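Local coordinates for protein tRNA (cytosine(38)-C(5))-methyltransferase (Schizosaccharomyces pombe, PDB 6FDF) that methylates carbon 5 of cytosine 38 in the anticodon loop of tRNA(Asp), using S-adenosyl-L-methionine as methyl donor, at residues Asn47-Leu52 / Ser301-Lys306. Residues are numbered along the deposited sequence; the frame is centred on the assembly and turned at random.
Sequences NEIYNL and SNVTEK
Glu48 reaches from helix 44-54 to the backbone of the turn at 301-303, where its OE1 accepts a hydrogen bond from Asn302 N at 3.0 Å. The bond is nearly straight (165° at the hydrogen), and the N-H meets the syn side of the oxygen, tilted 30° from the carboxylate plane. An extended chain with CG anti to the backbone N carries the carboxylate this far. A leucine here would probably leave Asn302 N without this acceptor and the turn less firmly tied to the helix. OE1 also lies 3.5 Å from Ser301 CB. The turn has its own brace: Ser301 OG accepts from Val303 N at 3.0 Å, forming an ST turn, and is also hydrogen-bonded to Trp298 O. In this class I methyltransferase fold, helix 44-54 follows strand 34-41 of the central sheet, and the turn leads into helix 305-313, which Thr304 N-caps. The apolar part is centred on Ile49, whose CD1 sits 3.7 Å from Val303 CG2. The same CD1 also packs against Ser301 OG at 3.6 Å, a van der Waals contact. CG1 stands anti to the carbonyl carbon, and the rotation about the CB-CG1 bond (chi2 -61°) brings CD1 to the turn, while Ile20 and Trp298 also touch this side chain. At the margin, Leu52 CD2 approaches Ser301 CB at 4.2 Å.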
ATOM      1  N   ASN A  47     -12.753   0.884  -7.618  1.00 30.67           N
ATOM      2  CA  ASN A  47     -14.040   0.601  -6.989  1.00 31.84           C
ATOM      3  C   ASN A  47     -14.649  -0.687  -7.523  1.00 37.83           C
ATOM      4  O   ASN A  47     -15.303  -1.431  -6.781  1.00 37.41           O
ATOM      5  CB  ASN A  47     -14.999   1.767  -7.221  1.00 35.64           C
ATOM      6  CG  ASN A  47     -14.601   3.004  -6.461  1.00 33.73           C
ATOM      7  OD1 ASN A  47     -13.804   2.939  -5.532  1.00 32.96           O
ATOM      8  ND2 ASN A  47     -15.167   4.142  -6.841  1.00 36.40           N
ATOM      9  N   GLU A  48     -14.472  -0.950  -8.820  1.00 36.41           N
ATOM     10  CA  GLU A  48     -14.963  -2.194  -9.404  1.00 41.94           C
ATOM     11  C   GLU A  48     -14.313  -3.406  -8.742  1.00 40.05           C
ATOM     12  O   GLU A  48     -15.004  -4.361  -8.363  1.00 41.25           O
ATOM     13  CB  GLU A  48     -14.717  -2.197 -10.914  1.00 42.85           C
ATOM     14  CG  GLU A  48     -15.247  -3.424 -11.629  1.00 57.57           C
ATOM     15  CD  GLU A  48     -15.105  -3.322 -13.137  1.00 67.64           C
ATOM     16  OE1 GLU A  48     -15.240  -4.356 -13.821  1.00 70.52           O
ATOM     17  OE2 GLU A  48     -14.852  -2.205 -13.638  1.00 70.38           O
ATOM     18  N   ILE A  49     -12.982  -3.384  -8.596  1.00 35.94           N
ATOM     19  CA  ILE A  49     -12.291  -4.463  -7.891  1.00 35.69           C
ATOM     20  C   ILE A  49     -12.703  -4.499  -6.425  1.00 35.70           C
ATOM     21  O   ILE A  49     -12.947  -5.575  -5.864  1.00 38.34           O
ATOM     22  CB  ILE A  49     -10.763  -4.315  -8.045  1.00 36.41           C
ATOM     23  CG1 ILE A  49     -10.367  -4.349  -9.525  1.00 37.69           C
ATOM     24  CG2 ILE A  49     -10.021  -5.381  -7.241  1.00 33.35           C
ATOM     25  CD1 ILE A  49     -10.738  -5.642 -10.211  1.00 43.34           C
ATOM     26  N   TYR A  50     -12.822  -3.331  -5.788  1.00 34.79           N
ATOM     27  CA  TYR A  50     -13.192  -3.309  -4.374  1.00 35.22           C
ATOM     28  C   TYR A  50     -14.528  -4.012  -4.163  1.00 37.54           C
ATOM     29  O   TYR A  50     -14.661  -4.897  -3.309  1.00 36.82           O
ATOM     30  CB  TYR A  50     -13.246  -1.870  -3.838  1.00 31.38           C
ATOM     31  CG  TYR A  50     -13.403  -1.818  -2.325  1.00 32.59           C
ATOM     32  CD1 TYR A  50     -14.613  -2.157  -1.713  1.00 33.62           C
ATOM     33  CD2 TYR A  50     -12.343  -1.448  -1.509  1.00 31.31           C
ATOM     34  CE1 TYR A  50     -14.751  -2.137  -0.330  1.00 36.44           C
ATOM     35  CE2 TYR A  50     -12.477  -1.411  -0.128  1.00 28.90           C
ATOM     36  CZ  TYR A  50     -13.679  -1.764   0.454  1.00 32.80           C
ATOM     37  OH  TYR A  50     -13.808  -1.732   1.826  1.00 33.51           O
ATOM     38  N   ASN A  51     -15.537  -3.621  -4.942  1.00 35.78           N
ATOM     39  CA  ASN A  51     -16.888  -4.119  -4.711  1.00 37.00           C
ATOM     40  C   ASN A  51     -17.017  -5.590  -5.084  1.00 36.37           C
ATOM     41  O   ASN A  51     -17.806  -6.315  -4.467  1.00 40.52           O
ATOM     42  CB  ASN A  51     -17.882  -3.261  -5.490  1.00 38.31           C
ATOM     43  CG  ASN A  51     -18.016  -1.871  -4.899  1.00 42.01           C
ATOM     44  OD1 ASN A  51     -17.883  -1.691  -3.692  1.00 41.72           O
ATOM     45  ND2 ASN A  51     -18.274  -0.881  -5.748  1.00 45.81           N
ATOM     46  N   LEU A  52     -16.268  -6.038  -6.094  1.00 37.82           N
ATOM     47  CA  LEU A  52     -16.304  -7.442  -6.481  1.00 44.71           C
ATOM     48  C   LEU A  52     -15.779  -8.344  -5.372  1.00 43.02           C
ATOM     49  O   LEU A  52     -16.270  -9.467  -5.200  1.00 45.99           O
ATOM     50  CB  LEU A  52     -15.490  -7.646  -7.759  1.00 47.78           C
ATOM     51  CG  LEU A  52     -15.273  -9.092  -8.203  1.00 56.00           C
ATOM     52  CD1 LEU A  52     -16.599  -9.746  -8.562  1.00 60.30           C
ATOM     53  CD2 LEU A  52     -14.296  -9.160  -9.367  1.00 58.01           C
ATOM     54  N   SER A 301     -13.932  -9.401 -13.973  1.00 58.21           N
ATOM     55  CA  SER A 301     -14.154  -7.968 -14.101  1.00 52.40           C
ATOM     56  C   SER A 301     -13.681  -7.499 -15.472  1.00 50.99           C
ATOM     57  O   SER A 301     -13.114  -8.263 -16.256  1.00 49.54           O
ATOM     58  CB  SER A 301     -13.423  -7.203 -12.995  1.00 49.85           C
ATOM     59  OG  SER A 301     -12.027  -7.213 -13.234  1.00 47.99           O
ATOM     60  N   ASN A 302     -13.915  -6.219 -15.751  1.00 51.17           N
ATOM     61  CA  ASN A 302     -13.359  -5.554 -16.920  1.00 57.01           C
ATOM     62  C   ASN A 302     -11.951  -5.019 -16.677  1.00 50.00           C
ATOM     63  O   ASN A 302     -11.407  -4.320 -17.539  1.00 47.31           O
ATOM     64  CB  ASN A 302     -14.283  -4.417 -17.368  1.00 66.25           C
ATOM     65  CG  ASN A 302     -15.679  -4.904 -17.728  1.00 75.33           C
ATOM     66  OD1 ASN A 302     -15.842  -5.975 -18.313  1.00 71.97           O
ATOM     67  ND2 ASN A 302     -16.692  -4.119 -17.376  1.00 75.63           N
ATOM     68  N   VAL A 303     -11.350  -5.334 -15.534  1.00 41.31           N
ATOM     69  CA  VAL A 303     -10.024  -4.834 -15.187  1.00 44.63           C
ATOM     70  C   VAL A 303      -8.984  -5.862 -15.614  1.00 45.08           C
ATOM     71  O   VAL A 303      -8.980  -6.996 -15.122  1.00 47.06           O
ATOM     72  CB  VAL A 303      -9.918  -4.537 -13.684  1.00 37.56           C
ATOM     73  CG1 VAL A 303      -8.538  -3.981 -13.354  1.00 38.51           C
ATOM     74  CG2 VAL A 303     -11.013  -3.567 -13.252  1.00 45.95           C
ATOM     75  N   THR A 304      -8.100  -5.467 -16.529  1.00 37.71           N
ATOM     76  CA  THR A 304      -7.081  -6.357 -17.062  1.00 39.62           C
ATOM     77  C   THR A 304      -5.901  -6.475 -16.099  1.00 37.78           C
ATOM     78  O   THR A 304      -5.707  -5.646 -15.207  1.00 39.04           O
ATOM     79  CB  THR A 304      -6.571  -5.852 -18.412  1.00 48.21           C
ATOM     80  OG1 THR A 304      -5.833  -4.639 -18.206  1.00 45.47           O
ATOM     81  CG2 THR A 304      -7.730  -5.571 -19.346  1.00 46.18           C
ATOM     82  N   GLU A 305      -5.096  -7.521 -16.306  1.00 38.63           N
ATOM     83  CA  GLU A 305      -3.891  -7.696 -15.498  1.00 42.58           C
ATOM     84  C   GLU A 305      -2.971  -6.489 -15.619  1.00 41.03           C
ATOM     85  O   GLU A 305      -2.311  -6.101 -14.648  1.00 37.58           O
ATOM     86  CB  GLU A 305      -3.152  -8.966 -15.915  1.00 45.88           C
ATOM     87  CG  GLU A 305      -2.015  -9.309 -14.976  1.00 49.22           C
ATOM     88  CD  GLU A 305      -1.343 -10.619 -15.301  1.00 53.54           C
ATOM     89  OE1 GLU A 305      -1.465 -11.087 -16.452  1.00 58.38           O
ATOM     90  OE2 GLU A 305      -0.680 -11.180 -14.406  1.00 44.98           O
ATOM     91  N   LYS A 306      -2.908  -5.891 -16.808  1.00 39.49           N
ATOM     92  CA  LYS A 306      -2.114  -4.683 -16.994  1.00 38.45           C
ATOM     93  C   LYS A 306      -2.582  -3.568 -16.066  1.00 37.93           C
ATOM     94  O   LYS A 306      -1.761  -2.852 -15.477  1.00 37.21           O
ATOM     95  CB  LYS A 306      -2.192  -4.246 -18.458  1.00 43.62           C
ATOM     96  CG  LYS A 306      -1.178  -3.207 -18.878  1.00 54.12           C
ATOM     97  CD  LYS A 306      -1.057  -3.176 -20.396  1.00 59.70           C
ATOM     98  CE  LYS A 306      -0.796  -4.575 -20.946  1.00 60.74           C
ATOM     99  NZ  LYS A 306      -0.800  -4.618 -22.433  1.00 63.20           N
TER